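Local coordinates for chitooligosaccharide oxidase (Gibberella zeae, PDB 6Y0R), which oxidises the C1 hydroxyl of chitooligosaccharides to the lactone with bicovalently bound FAD, passing the electrons to molecular oxygen to give hydrogen peroxide, at residues A214-V219 with A467-V472; P478-R483 with S487-A492; T234-G239 with A263-Q268. All blocks are in the same frame, centred on the assembly; numbering follows the deposited sequence.

Contact 1: A214-V219 with A467-V472. With FAD (flavin-adenine dinucleotide), chain B.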
loop_
_atom_site.group_PDB
_atom_site.type_symbol
_atom_site.label_atom_id
_atom_site.label_comp_id
_atom_site.label_asym_id
_atom_site.label_seq_id
_atom_site.Cartn_x
_atom_site.Cartn_y
_atom_site.Cartn_z
ATOM N N ALA A 214 -1.419 -10.411 -5.805
ATOM C CA ALA A 214 -1.712 -10.232 -7.245
ATOM C C ALA A 214 -1.370 -11.504 -8.048
ATOM O O ALA A 214 -1.751 -11.566 -9.219
ATOM C CB ALA A 214 -0.980 -9.059 -7.800
ATOM N N ASN A 215 -0.724 -12.471 -7.413
ATOM C CA ASN A 215 0.014 -13.553 -8.146
ATOM C C ASN A 215 -0.869 -14.774 -8.426
ATOM O O ASN A 215 -0.412 -15.614 -9.222
ATOM C CB ASN A 215 1.253 -14.002 -7.364
ATOM C CG ASN A 215 2.399 -13.042 -7.525
ATOM O OD1 ASN A 215 3.021 -13.032 -8.572
ATOM N ND2 ASN A 215 2.638 -12.187 -6.535
ATOM N N PHE A 216 -2.059 -14.922 -7.827
ATOM C CA PHE A 216 -2.683 -16.271 -7.691
ATOM C C PHE A 216 -4.100 -16.294 -8.253
ATOM O O PHE A 216 -4.781 -17.310 -8.019
ATOM C CB PHE A 216 -2.619 -16.740 -6.241
ATOM C CG PHE A 216 -1.239 -16.632 -5.637
ATOM C CD1 PHE A 216 -0.205 -17.447 -6.067
ATOM C CD2 PHE A 216 -0.955 -15.693 -4.663
ATOM C CE1 PHE A 216 1.054 -17.364 -5.509
ATOM C CE2 PHE A 216 0.306 -15.611 -4.114
ATOM C CZ PHE A 216 1.319 -16.418 -4.553
ATOM N N GLY A 217 -4.523 -15.251 -8.957
ATOM C CA GLY A 217 -5.911 -15.141 -9.440
ATOM C C GLY A 217 -6.551 -13.843 -8.994
ATOM O O GLY A 217 -5.852 -12.970 -8.495
ATOM N N VAL A 218 -7.856 -13.716 -9.203
ATOM C CA VAL A 218 -8.607 -12.477 -8.847
ATOM C C VAL A 218 -9.233 -12.696 -7.476
ATOM O O VAL A 218 -10.107 -13.558 -7.305
ATOM C CB VAL A 218 -9.653 -12.086 -9.890
ATOM C CG1 VAL A 218 -10.301 -10.765 -9.472
ATOM C CG2 VAL A 218 -9.123 -11.988 -11.310
ATOM N N VAL A 219 -8.838 -11.895 -6.492
ATOM C CA VAL A 219 -9.504 -11.922 -5.172
ATOM C C VAL A 219 -10.847 -11.235 -5.393
ATOM O O VAL A 219 -10.875 -10.178 -6.032
ATOM C CB VAL A 219 -8.642 -11.272 -4.076
ATOM C CG1 VAL A 219 -9.399 -11.202 -2.751
ATOM C CG2 VAL A 219 -7.339 -12.056 -3.917
ATOM N N ALA A 467 11.161 -18.036 -2.242
ATOM C CA ALA A 467 11.187 -19.468 -2.586
ATOM C C ALA A 467 9.825 -20.128 -2.350
ATOM O O ALA A 467 9.309 -20.816 -3.262
ATOM C CB ALA A 467 12.292 -20.161 -1.797
ATOM N N LYS A 468 9.213 -19.892 -1.186
ATOM C CA LYS A 468 7.873 -20.437 -0.863
ATOM C C LYS A 468 6.818 -19.823 -1.788
ATOM O O LYS A 468 5.946 -20.551 -2.267
ATOM C CB LYS A 468 7.557 -20.243 0.625
ATOM C CG LYS A 468 6.213 -20.814 1.039
ATOM C CD LYS A 468 6.006 -20.932 2.525
ATOM C CE LYS A 468 4.602 -21.384 2.868
ATOM N NZ LYS A 468 4.414 -21.347 4.335
ATOM N N LEU A 469 6.902 -18.516 -2.093
ATOM C CA LEU A 469 5.943 -17.888 -3.037
ATOM C C LEU A 469 6.038 -18.542 -4.423
ATOM O O LEU A 469 4.990 -18.755 -5.059
ATOM C CB LEU A 469 6.203 -16.379 -3.130
ATOM C CG LEU A 469 5.652 -15.565 -1.969
ATOM C CD1 LEU A 469 6.315 -14.199 -1.936
ATOM C CD2 LEU A 469 4.132 -15.463 -2.080
ATOM N N GLU A 470 7.240 -18.899 -4.879
ATOM C CA GLU A 470 7.383 -19.570 -6.206
ATOM C C GLU A 470 6.698 -20.937 -6.201
ATOM O O GLU A 470 6.125 -21.306 -7.225
ATOM C CB GLU A 470 8.860 -19.704 -6.564
ATOM C CG GLU A 470 9.523 -18.363 -6.798
ATOM C CD GLU A 470 11.014 -18.411 -7.042
ATOM O OE1 GLU A 470 11.651 -19.376 -6.574
ATOM O OE2 GLU A 470 11.537 -17.466 -7.620
ATOM N N ALA A 471 6.740 -21.637 -5.082
ATOM C CA ALA A 471 6.068 -22.949 -4.961
ATOM C C ALA A 471 4.544 -22.758 -4.958
ATOM O O ALA A 471 3.805 -23.518 -5.637
ATOM C CB ALA A 471 6.576 -23.655 -3.747
ATOM N N VAL A 472 4.055 -21.729 -4.241
ATOM C CA VAL A 472 2.609 -21.422 -4.278
ATOM C C VAL A 472 2.210 -21.070 -5.700
ATOM O O VAL A 472 1.146 -21.468 -6.167
ATOM C CB VAL A 472 2.260 -20.349 -3.224
ATOM C CG1 VAL A 472 0.784 -20.035 -3.244
ATOM C CG2 VAL A 472 2.675 -20.821 -1.837
HETATM P PA FAD B . -4.534 -1.304 -8.130
HETATM O O1A FAD B . -3.671 -0.535 -9.045
HETATM O O2A FAD B . -5.935 -1.590 -8.497
HETATM O O5B FAD B . -3.852 -2.694 -7.759
HETATM C C5B FAD B . -2.584 -2.769 -7.106
HETATM C C4B FAD B . -1.988 -4.148 -7.322
HETATM O O4B FAD B . -2.837 -5.143 -6.694
HETATM C C3B FAD B . -1.848 -4.640 -8.777
HETATM O O3B FAD B . -0.786 -5.596 -8.892
HETATM C C2B FAD B . -3.183 -5.333 -9.014
HETATM O O2B FAD B . -3.190 -6.251 -10.110
HETATM C C1B FAD B . -3.392 -6.003 -7.683
HETATM N N9A FAD B . -4.783 -6.256 -7.341
HETATM C C8A FAD B . -5.732 -5.306 -7.063
HETATM N N7A FAD B . -6.916 -5.839 -6.789
HETATM C C5A FAD B . -6.717 -7.210 -6.906
HETATM C C6A FAD B . -7.583 -8.309 -6.748
HETATM N N6A FAD B . -8.858 -8.151 -6.383
HETATM N N1A FAD B . -7.090 -9.560 -6.967
HETATM C C2A FAD B . -5.802 -9.657 -7.352
HETATM N N3A FAD B . -4.887 -8.695 -7.508
HETATM C C4A FAD B . -5.410 -7.476 -7.273
HETATM N N1 FAD B . -0.358 2.592 1.003
HETATM C C2 FAD B . -0.282 2.384 2.326
HETATM O O2 FAD B . 0.135 1.261 2.789
HETATM N N3 FAD B . -0.688 3.364 3.186
HETATM C C4 FAD B . -1.175 4.594 2.773
HETATM O O4 FAD B . -1.542 5.439 3.607
HETATM C C4X FAD B . -1.276 4.834 1.382
HETATM N N5 FAD B . -1.795 5.985 0.949
HETATM C C5X FAD B . -2.002 6.127 -0.406
HETATM C C6 FAD B . -2.623 7.309 -0.891
HETATM C C7 FAD B . -2.827 7.499 -2.247
HETATM C C7M FAD B . -3.464 8.775 -2.762
HETATM C C8 FAD B . -2.461 6.446 -3.184
HETATM C C8M FAD B . -2.760 6.521 -4.668
HETATM C C9 FAD B . -1.807 5.301 -2.685
HETATM C C9A FAD B . -1.568 5.129 -1.315
HETATM N N10 FAD B . -0.956 3.960 -0.832
HETATM C C10 FAD B . -0.819 3.752 0.546
HETATM C "C1'" FAD B . -0.466 2.914 -1.735
HETATM C "C2'" FAD B . -1.523 1.830 -1.955
HETATM O "O2'" FAD B . -1.604 0.965 -0.821
HETATM C "C3'" FAD B . -1.132 1.046 -3.182
HETATM O "O3'" FAD B . -1.111 1.997 -4.272
HETATM C "C4'" FAD B . -2.130 -0.087 -3.426
HETATM O "O4'" FAD B . -1.521 -1.184 -4.130
HETATM C "C5'" FAD B . -3.300 0.444 -4.204
HETATM O "O5'" FAD B . -4.353 -0.535 -4.286
HETATM P P FAD B . -5.433 -0.346 -5.430
HETATM O O1P FAD B . -6.423 -1.446 -5.323
HETATM O O2P FAD B . -5.952 1.044 -5.479
HETATM O O3P FAD B . -4.498 -0.476 -6.747
#
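In the FAD-binding domain of this PCMH-type flavoprotein, the loop that leads into strand 218-228 carries Phe216 against helix 466-476, where the ring meets Leu469 and Val472. The ring presents its outer carbons to one side of the helix: CE1 of Phe216 lies 3.5 Å from CG1 of Val472, while CZ of Phe216 meets CD2 of Leu469 at 3.9 Å. The Leu469 methyl approaches at the ring edge, close to the plane; the Val472 methyl comes in obliquely. With CG1 anti to the backbone N (chi1 -179°), Val472 directs that methyl to the ring. One ring face is occupied by CB of Asn215, 3.6 Å above the centre, and Leu205 and Ile209 of helix 203-212 add to this buried apolar cluster. No hydrogen bond joins the two segments.

At the start of the strand that follows, Val219 holds the cofactor: its N donates to N1A of FAD at 3.0 Å, and FAD N6A donates to Val219 O at 2.9 Å with an N-H...O angle of 167°, so one residue's backbone reads the adenine edge through a donor-acceptor pair. CB of Ala214 sits 3.6 Å from FAD O3B, beside the ribose. Loop and strand start thus lie between the adenosine of FAD and the last helix of the chain, as part of the adenine site of a PCMH-type FAD-binding fold.

Contact 2: P478-R483 with S487-A492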
loop_
_atom_site.group_PDB
_atom_site.type_symbol
_atom_site.label_atom_id
_atom_site.label_comp_id
_atom_site.label_asym_id
_atom_site.label_seq_id
_atom_site.Cartn_x
_atom_site.Cartn_y
_atom_site.Cartn_z
ATOM N N PRO A 478 0.451 -21.909 -12.561
ATOM C CA PRO A 478 1.604 -22.502 -13.253
ATOM C C PRO A 478 1.923 -21.895 -14.623
ATOM O O PRO A 478 3.097 -21.897 -15.034
ATOM C CB PRO A 478 1.181 -23.975 -13.442
ATOM C CG PRO A 478 -0.295 -23.971 -13.283
ATOM C CD PRO A 478 -0.591 -22.889 -12.261
ATOM N N LYS A 479 0.930 -21.337 -15.315
ATOM C CA LYS A 479 1.105 -20.733 -16.647
ATOM C C LYS A 479 1.522 -19.261 -16.517
ATOM O O LYS A 479 1.777 -18.639 -17.510
ATOM C CB LYS A 479 -0.164 -20.948 -17.467
ATOM C CG LYS A 479 -0.477 -22.414 -17.729
ATOM C CD LYS A 479 -1.695 -22.620 -18.572
ATOM C CE LYS A 479 -2.948 -22.385 -17.759
ATOM N NZ LYS A 479 -4.165 -22.684 -18.551
ATOM N N ASN A 480 1.558 -18.732 -15.300
ATOM C CA ASN A 480 1.980 -17.332 -15.042
ATOM C C ASN A 480 1.141 -16.363 -15.889
ATOM O O ASN A 480 1.673 -15.449 -16.522
ATOM C CB ASN A 480 3.479 -17.151 -15.211
ATOM C CG ASN A 480 3.949 -15.911 -14.507
ATOM O OD1 ASN A 480 3.222 -15.388 -13.646
ATOM N ND2 ASN A 480 5.163 -15.478 -14.822
ATOM N N LEU A 481 -0.191 -16.492 -15.844
ATOM C CA LEU A 481 -1.102 -15.526 -16.492
ATOM C C LEU A 481 -1.205 -14.254 -15.642
ATOM O O LEU A 481 -1.352 -13.191 -16.229
ATOM C CB LEU A 481 -2.465 -16.198 -16.638
ATOM C CG LEU A 481 -2.499 -17.402 -17.576
ATOM C CD1 LEU A 481 -3.853 -18.058 -17.441
ATOM C CD2 LEU A 481 -2.222 -16.972 -19.010
ATOM N N PHE A 482 -1.085 -14.374 -14.314
ATOM C CA PHE A 482 -1.224 -13.216 -13.378
ATOM C C PHE A 482 0.167 -12.676 -13.102
ATOM O O PHE A 482 0.718 -12.874 -12.008
ATOM C CB PHE A 482 -1.995 -13.586 -12.105
ATOM C CG PHE A 482 -3.459 -13.759 -12.411
ATOM C CD1 PHE A 482 -3.907 -14.940 -12.962
ATOM C CD2 PHE A 482 -4.384 -12.772 -12.111
ATOM C CE1 PHE A 482 -5.246 -15.098 -13.287
ATOM C CE2 PHE A 482 -5.722 -12.929 -12.451
ATOM C CZ PHE A 482 -6.149 -14.092 -13.048
ATOM N N ARG A 483 0.682 -11.972 -14.091
ATOM C CA ARG A 483 2.101 -11.549 -14.090
ATOM C C ARG A 483 2.223 -10.048 -14.335
ATOM O O ARG A 483 1.329 -9.407 -14.929
ATOM C CB ARG A 483 2.923 -12.343 -15.110
ATOM C CG ARG A 483 2.608 -12.045 -16.564
ATOM C CD ARG A 483 3.528 -12.835 -17.462
ATOM N NE ARG A 483 3.247 -12.551 -18.857
ATOM C CZ ARG A 483 2.462 -13.269 -19.664
ATOM N NH1 ARG A 483 2.353 -12.912 -20.941
ATOM N NH2 ARG A 483 1.852 -14.356 -19.238
ATOM N N SER A 487 6.800 -9.529 -10.690
ATOM C CA SER A 487 5.946 -10.544 -10.039
ATOM C C SER A 487 6.724 -11.854 -9.893
ATOM O O SER A 487 7.878 -11.967 -10.345
ATOM C CB SER A 487 4.650 -10.709 -10.768
ATOM O OG SER A 487 4.808 -11.362 -12.016
ATOM N N ILE A 488 6.122 -12.790 -9.183
ATOM C CA ILE A 488 6.733 -14.079 -8.766
ATOM C C ILE A 488 6.675 -15.058 -9.931
ATOM O O ILE A 488 5.595 -15.296 -10.442
ATOM C CB ILE A 488 5.999 -14.630 -7.526
ATOM C CG1 ILE A 488 6.271 -13.735 -6.309
ATOM C CG2 ILE A 488 6.377 -16.093 -7.277
ATOM C CD1 ILE A 488 7.645 -13.838 -5.713
ATOM N N LYS A 489 7.664 -15.687 -10.211
ATOM C CA LYS A 489 7.691 -16.670 -11.328
ATOM C C LYS A 489 7.470 -18.070 -10.770
ATOM O O LYS A 489 7.978 -18.428 -9.709
ATOM C CB LYS A 489 8.993 -16.559 -12.133
ATOM C CG LYS A 489 9.145 -15.249 -12.909
ATOM C CD LYS A 489 10.463 -15.182 -13.668
ATOM C CE LYS A 489 10.658 -13.926 -14.470
ATOM N NZ LYS A 489 11.970 -13.927 -15.158
ATOM N N PRO A 490 6.732 -18.957 -11.355
ATOM C CA PRO A 490 6.424 -20.290 -10.832
ATOM C C PRO A 490 7.659 -21.210 -10.790
ATOM O O PRO A 490 8.408 -21.269 -11.764
ATOM C CB PRO A 490 5.330 -20.839 -11.760
ATOM C CG PRO A 490 5.368 -19.973 -12.988
ATOM C CD PRO A 490 6.032 -18.673 -12.610
ATOM N N LYS A 491 7.901 -21.836 -9.642
ATOM C CA LYS A 491 9.024 -22.784 -9.449
ATOM C C LYS A 491 8.653 -23.736 -8.305
ATOM O O LYS A 491 8.650 -23.284 -7.147
ATOM C CB LYS A 491 10.292 -21.972 -9.194
ATOM C CG LYS A 491 11.607 -22.611 -9.615
ATOM C CD LYS A 491 12.753 -21.598 -9.599
ATOM C CE LYS A 491 13.868 -21.957 -8.638
ATOM N NZ LYS A 491 14.350 -23.346 -8.840
ATOM N N ALA A 492 8.345 -25.000 -8.628
ATOM C CA ALA A 492 7.835 -26.046 -7.695
ATOM C C ALA A 492 8.819 -26.326 -6.547
ATOM O O ALA A 492 10.035 -26.118 -6.647
ATOM C CB ALA A 492 7.518 -27.302 -8.475
HETATM O O HOH W 1 3.774 -13.686 -11.690
#
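Asn480 and Pro490 meet at the middle of this contact, their side chains crossing at about a right angle. CD of Pro490 lies 3.9 Å from CG of Asn480, so the proline ring packs against the root of the amide, and CG of Pro490 also rests 3.6 Å from the carbonyl O of Pro478. Farther along, OG of Ser487 comes within 3.4 Å of CA of Arg483, a van der Waals approach.

A water sits between the two segments and supplies the polar links. It lies 2.7 Å from both OD1 of Asn480 and O of Ile488, placed to donate to either, though other acceptors nearby may share its protons. OG of Ser487 is hydrogen-bonded to the same water at 2.6 Å, and that hydroxyl also bonds to O of Asn484. CG of Asn480 stands anti to the backbone N (chi1 -160°), which carries the amide toward the 487-492 segment, where OD1 meets the water. Both segments belong to the berberine-like C-terminal region, where the chain leaves helix 466-476, doubles back on itself and runs to its C-terminus without regular secondary structure; Phe482 is the centre of an inverse gamma turn in the bend.

Behind the first shell, the side chain of Arg483, extended from CG to NE, runs back along its own segment. Its NH2 donates to O of Asn480 at 2.9 Å with an N-H...O angle of 163°; the acceptor lies nearly in the guanidinium plane, whereas the donor is tilted 31° from the carbonyl plane. Asp477 fixes the turn from before the segment, its carboxylate accepting from N of Leu481 and N of Phe482. Lys473 of helix 466-476 packs on Asn480, Ile488 and Pro490.

Contact 3: T234-G239 with A263-Q268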
loop_
_atom_site.group_PDB
_atom_site.type_symbol
_atom_site.label_atom_id
_atom_site.label_comp_id
_atom_site.label_asym_id
_atom_site.label_seq_id
_atom_site.Cartn_x
_atom_site.Cartn_y
_atom_site.Cartn_z
ATOM N N THR A 234 -6.397 10.698 18.818
ATOM C CA THR A 234 -5.777 12.021 18.752
ATOM C C THR A 234 -4.768 12.054 17.605
ATOM O O THR A 234 -3.742 11.393 17.720
ATOM C CB THR A 234 -5.145 12.363 20.100
ATOM O OG1 THR A 234 -6.156 12.271 21.108
ATOM C CG2 THR A 234 -4.520 13.736 20.108
ATOM N N TYR A 235 -4.970 12.940 16.647
ATOM C CA TYR A 235 -3.941 13.206 15.615
ATOM C C TYR A 235 -3.055 14.295 16.163
ATOM O O TYR A 235 -3.492 15.119 16.997
ATOM C CB TYR A 235 -4.528 13.518 14.251
ATOM C CG TYR A 235 -5.390 14.736 14.151
ATOM C CD1 TYR A 235 -4.823 15.982 13.984
ATOM C CD2 TYR A 235 -6.767 14.597 14.051
ATOM C CE1 TYR A 235 -5.623 17.099 13.776
ATOM C CE2 TYR A 235 -7.572 15.707 13.855
ATOM C CZ TYR A 235 -6.998 16.962 13.753
ATOM O OH TYR A 235 -7.767 18.091 13.553
ATOM N N PHE A 236 -1.798 14.284 15.747
ATOM C CA PHE A 236 -0.838 15.255 16.286
ATOM C C PHE A 236 0.232 15.553 15.247
ATOM O O PHE A 236 0.442 14.809 14.306
ATOM C CB PHE A 236 -0.210 14.771 17.585
ATOM C CG PHE A 236 0.608 13.507 17.505
ATOM C CD1 PHE A 236 0.023 12.260 17.671
ATOM C CD2 PHE A 236 1.974 13.574 17.238
ATOM C CE1 PHE A 236 0.785 11.106 17.583
ATOM C CE2 PHE A 236 2.733 12.415 17.155
ATOM C CZ PHE A 236 2.130 11.182 17.325
ATOM N N ASP A 237 0.865 16.702 15.455
ATOM C CA ASP A 237 1.950 17.213 14.602
ATOM C C ASP A 237 2.974 17.905 15.484
ATOM O O ASP A 237 2.589 18.527 16.500
ATOM C CB ASP A 237 1.384 18.141 13.529
ATOM C CG ASP A 237 0.472 17.418 12.548
ATOM O OD1 ASP A 237 1.010 16.759 11.594
ATOM O OD2 ASP A 237 -0.763 17.407 12.803
ATOM N N ILE A 238 4.226 17.798 15.080
ATOM C CA ILE A 238 5.352 18.523 15.721
ATOM C C ILE A 238 6.133 19.212 14.617
ATOM O O ILE A 238 6.772 18.529 13.801
ATOM C CB ILE A 238 6.263 17.619 16.559
ATOM C CG1 ILE A 238 5.482 16.678 17.472
ATOM C CG2 ILE A 238 7.191 18.494 17.365
ATOM C CD1 ILE A 238 6.330 15.731 18.253
ATOM N N GLY A 239 6.081 20.548 14.625
ATOM C CA GLY A 239 6.842 21.380 13.697
ATOM C C GLY A 239 8.265 21.464 14.185
ATOM O O GLY A 239 8.472 21.566 15.390
ATOM N N ALA A 263 2.062 0.801 21.769
ATOM C CA ALA A 263 1.363 0.387 20.537
ATOM C C ALA A 263 0.340 1.462 20.119
ATOM O O ALA A 263 0.024 1.529 18.927
ATOM C CB ALA A 263 0.688 -0.954 20.748
ATOM N N GLU A 264 -0.230 2.208 21.072
ATOM C CA GLU A 264 -1.247 3.245 20.770
ATOM C C GLU A 264 -0.699 4.378 19.895
ATOM O O GLU A 264 -1.550 5.165 19.427
ATOM C CB GLU A 264 -1.764 3.833 22.094
ATOM C CG GLU A 264 -2.712 2.890 22.803
ATOM C CD GLU A 264 -2.080 1.681 23.481
ATOM O OE1 GLU A 264 -0.869 1.731 23.820
ATOM O OE2 GLU A 264 -2.805 0.676 23.638
ATOM N N ILE A 265 0.635 4.514 19.726
ATOM C CA ILE A 265 1.200 5.581 18.865
ATOM C C ILE A 265 1.644 4.967 17.528
ATOM O O ILE A 265 2.349 3.999 17.549
ATOM C CB ILE A 265 2.389 6.295 19.507
ATOM C CG1 ILE A 265 2.083 6.905 20.870
ATOM C CG2 ILE A 265 2.927 7.316 18.537
ATOM C CD1 ILE A 265 3.276 7.434 21.533
ATOM N N THR A 266 1.227 5.551 16.412
ATOM C CA THR A 266 1.814 5.335 15.084
ATOM C C THR A 266 2.234 6.707 14.581
ATOM O O THR A 266 1.422 7.633 14.682
ATOM C CB THR A 266 0.885 4.566 14.143
ATOM O OG1 THR A 266 0.536 3.273 14.669
ATOM C CG2 THR A 266 1.526 4.387 12.781
ATOM N N MET A 267 3.474 6.872 14.143
ATOM C CA MET A 267 3.877 8.201 13.698
ATOM C C MET A 267 4.989 8.114 12.673
ATOM O O MET A 267 5.600 7.019 12.483
ATOM C CB MET A 267 4.320 9.087 14.865
ATOM C CG MET A 267 5.533 8.649 15.570
ATOM S SD MET A 267 5.754 9.864 16.963
ATOM C CE MET A 267 5.286 11.383 16.171
ATOM N N GLN A 268 5.190 9.244 12.033
ATOM C CA GLN A 268 6.136 9.355 10.914
ATOM C C GLN A 268 6.812 10.727 10.906
ATOM O O GLN A 268 6.247 11.703 11.403
ATOM C CB GLN A 268 5.387 9.048 9.619
ATOM C CG GLN A 268 4.307 10.054 9.336
ATOM C CD GLN A 268 3.449 9.697 8.139
ATOM O OE1 GLN A 268 3.713 8.748 7.393
ATOM N NE2 GLN A 268 2.341 10.421 8.019
#
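Phe236 and Met267 cross at about a right angle between two strands of the seven-stranded antiparallel sheet, a Met-aromatic contact made at the ring edge. Strands 233-239 and 265-272 are not neighbours in this sheet: strand 275-283 runs between them, pairing with each. The short segments accordingly run roughly the same way, 36° apart in direction, with axes 9.2 Å from each other, and their meeting depends on side chains that reach across the intervening strand.

The sulfur lies 5.0 Å from the centroid of the Phe236 ring, 87° off the ring normal, so it faces the rim and not the pi cloud. Chi1 of 62° places CG of Phe236 between the backbone N and the carbonyl carbon, from where the ring extends to the second segment with CZ foremost. Met267 meets this edge with SD near the ring plane and CB off to one side of it, 3.9 Å from CZ of Phe236. The modelled position of the Met267 terminal methyl is doubtful, being too near the ring.

Ile265 adds its branch methyl CG2 near the ring plane as well. Met267 also packs on Val278 of strand 275-283, and Ile265 on Tyr282 of that strand. Leu289 and Leu293 of helix 286-300 pack on Phe236, placing its buried ring between the sheet and this helix. At the outermost ring carbon, CZ of Phe236 stands 3.9 Å from SD of Met267 and 4.1 Å from CG2 of Ile265.

Contacts 1 and 2 are neighbours, their centres 7 Å apart, and both involve the C-terminal part of the chain. They touch through Asn215 OD1 with Ile488 N and through Glu470 O with Lys491 N, so the adenine-side loop, helix 466-476 and the final segment are joined. Contact 3 lies on the opposite side of the chain's centre, about 24 Å from contact 1 between nearest atoms, in the large antiparallel sheet. Contacts 1 and 3 are buried and apolar, each centred on a phenylalanine ring, met by methyls in contact 1 and by a sulfur and a methyl in contact 3. Contact 2, partly buried, combines packing of a proline on an asparagine with a water shared by amide, hydroxyl and backbone carbonyl.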